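Local coordinates for uncharacterized protein (Parabacteroides merdae, PDB 4MXN), which is uncharacterized but probably acts as a glycoside hydrolase of family 28, with the parallel beta-helix fold of pectin-degrading enzymes, at residues 149-154 and 164-169. Numbering follows the deposited sequence.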
loop_
_atom_site.group_PDB
_atom_site.type_symbol
_atom_site.label_atom_id
_atom_site.label_comp_id
_atom_site.label_asym_id
_atom_site.label_seq_id
_atom_site.Cartn_x
_atom_site.Cartn_y
_atom_site.Cartn_z
ATOM N N ALA A 149 1.423 5.586 -4.084
ATOM C CA ALA A 149 1.826 4.197 -4.087
ATOM C C ALA A 149 0.661 3.397 -3.492
ATOM O O ALA A 149 -0.294 3.995 -2.980
ATOM C CB ALA A 149 3.089 4.028 -3.239
ATOM N N LEU A 150 0.705 2.065 -3.550
ATOM C CA LEU A 150 -0.366 1.303 -2.892
ATOM C C LEU A 150 -0.054 1.209 -1.402
ATOM O O LEU A 150 -0.944 1.431 -0.582
ATOM C CB LEU A 150 -0.572 -0.074 -3.522
ATOM C CG LEU A 150 -1.078 -0.055 -4.952
ATOM C CD1 LEU A 150 -1.006 -1.421 -5.572
ATOM C CD2 LEU A 150 -2.496 0.437 -5.052
ATOM N N ILE A 151 1.224 0.942 -1.069
ATOM C CA ILE A 151 1.763 0.845 0.293
ATOM C C ILE A 151 3.054 1.652 0.392
ATOM O O ILE A 151 3.915 1.554 -0.488
ATOM C CB ILE A 151 2.012 -0.657 0.658
ATOM C CG1 ILE A 151 0.702 -1.433 0.865
ATOM C CG2 ILE A 151 2.983 -0.833 1.824
ATOM C CD1 ILE A 151 0.940 -3.029 0.794
ATOM N N CYS A 152 3.196 2.444 1.462
ATOM C CA CYS A 152 4.416 3.207 1.716
ATOM C C CYS A 152 4.705 3.233 3.218
ATOM O O CYS A 152 3.889 3.753 3.983
ATOM C CB CYS A 152 4.333 4.619 1.141
ATOM S SG CYS A 152 5.851 5.593 1.342
HETATM N N MSE A 153 5.868 2.694 3.627
HETATM C CA MSE A 153 6.291 2.700 5.036
HETATM C C MSE A 153 7.587 3.460 5.187
HETATM O O MSE A 153 8.558 3.175 4.486
HETATM C CB MSE A 153 6.462 1.284 5.602
HETATM C CG MSE A 153 5.202 0.710 6.178
HETATM SE SE MSE A 153 4.327 -0.421 4.870
HETATM C CE MSE A 153 2.624 -0.626 5.804
ATOM N N GLU A 154 7.616 4.424 6.105
ATOM C CA GLU A 154 8.836 5.196 6.344
ATOM C C GLU A 154 9.153 5.252 7.835
ATOM O O GLU A 154 8.318 5.694 8.626
ATOM C CB GLU A 154 8.756 6.607 5.750
ATOM C CG GLU A 154 10.120 7.291 5.693
ATOM C CD GLU A 154 10.113 8.735 5.230
ATOM O OE1 GLU A 154 9.246 9.105 4.405
ATOM O OE2 GLU A 154 10.998 9.497 5.681
ATOM N N VAL A 164 -1.762 -10.239 0.301
ATOM C CA VAL A 164 -2.528 -9.277 -0.507
ATOM C C VAL A 164 -2.091 -9.238 -1.988
ATOM O O VAL A 164 -0.950 -9.541 -2.320
ATOM C CB VAL A 164 -2.516 -7.835 0.088
ATOM C CG1 VAL A 164 -3.309 -7.763 1.386
ATOM C CG2 VAL A 164 -1.088 -7.301 0.286
ATOM N N THR A 165 -3.030 -8.871 -2.854
ATOM C CA THR A 165 -2.775 -8.626 -4.266
ATOM C C THR A 165 -2.730 -7.109 -4.399
ATOM O O THR A 165 -3.685 -6.429 -4.029
ATOM C CB THR A 165 -3.804 -9.332 -5.174
ATOM O OG1 THR A 165 -3.557 -10.752 -5.142
ATOM C CG2 THR A 165 -3.726 -8.841 -6.619
ATOM N N LEU A 166 -1.597 -6.584 -4.878
ATOM C CA LEU A 166 -1.383 -5.149 -5.086
ATOM C C LEU A 166 -1.570 -4.926 -6.565
ATOM O O LEU A 166 -0.797 -5.442 -7.377
ATOM C CB LEU A 166 0.028 -4.746 -4.579
ATOM C CG LEU A 166 0.254 -4.987 -3.076
ATOM C CD1 LEU A 166 1.652 -4.623 -2.667
ATOM C CD2 LEU A 166 -0.779 -4.223 -2.239
ATOM N N GLN A 167 -2.649 -4.249 -6.926
ATOM C CA GLN A 167 -3.007 -4.134 -8.328
ATOM C C GLN A 167 -3.085 -2.712 -8.842
ATOM O O GLN A 167 -3.762 -1.856 -8.262
ATOM C CB GLN A 167 -4.362 -4.823 -8.527
ATOM C CG GLN A 167 -4.962 -4.760 -9.931
ATOM C CD GLN A 167 -6.228 -5.575 -9.986
ATOM O OE1 GLN A 167 -6.207 -6.804 -9.937
ATOM N NE2 GLN A 167 -7.353 -4.907 -10.010
ATOM N N ASP A 168 -2.472 -2.510 -10.020
ATOM C CA ASP A 168 -2.586 -1.299 -10.839
ATOM C C ASP A 168 -2.275 -0.031 -10.047
ATOM O O ASP A 168 -3.026 0.939 -10.065
ATOM C CB ASP A 168 -4.004 -1.244 -11.456
ATOM C CG ASP A 168 -4.219 -0.149 -12.469
ATOM O OD1 ASP A 168 -3.297 0.091 -13.287
ATOM O OD2 ASP A 168 -5.317 0.463 -12.457
ATOM N N ALA A 169 -1.128 -0.047 -9.389
ATOM C CA ALA A 169 -0.608 1.050 -8.606
ATOM C C ALA A 169 -0.523 2.327 -9.455
ATOM O O ALA A 169 -0.076 2.262 -10.602
ATOM C CB ALA A 169 0.777 0.681 -8.080
#
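D168 OD1 accepts hydrogen bonds from S123 OG and A193 N, which hold the carboxylate of D168 next to A169, whose CB packs on L150. The two segments carry strands on different faces of one coil of the right-handed parallel beta-helix expected of family 28, with strand 159-162 between them in the chain, and they meet across its interior. Strand 151-154 runs parallel between 104-106 and 174-177, strand 165-167 between 118-120 and 182-190. No hydrogen bond joins the two segments, and the contact is apolar packing in the buried core. L150 sits at the corner where the chain turns into its strand. Its CG lies anti to the carbonyl carbon (chi1 -66°), and with chi2 at 169° CD1 is anti to CA and reaches L166 and Q167. There CD1 lies 3.5 Å from Q167 N and 3.6 Å from L166 CB, the two leucine side chains sliding past each other in opposite directions. The branch atom L150 CG lies 3.7 Å from A169 CB. An alanine in place of L150 would lose CG and both methyls, and would probably leave A169 CB and L166 CB without their apolar partner at this corner. I151 also reaches I113 of strand 111-114, while L166 packs on V187. The side chains of I151 and L166 cross at about a right angle, and I151 CD1 meets both ends of the leucine fork, 3.7 Å from L166 CD2 and 3.9 Å from L166 CD1.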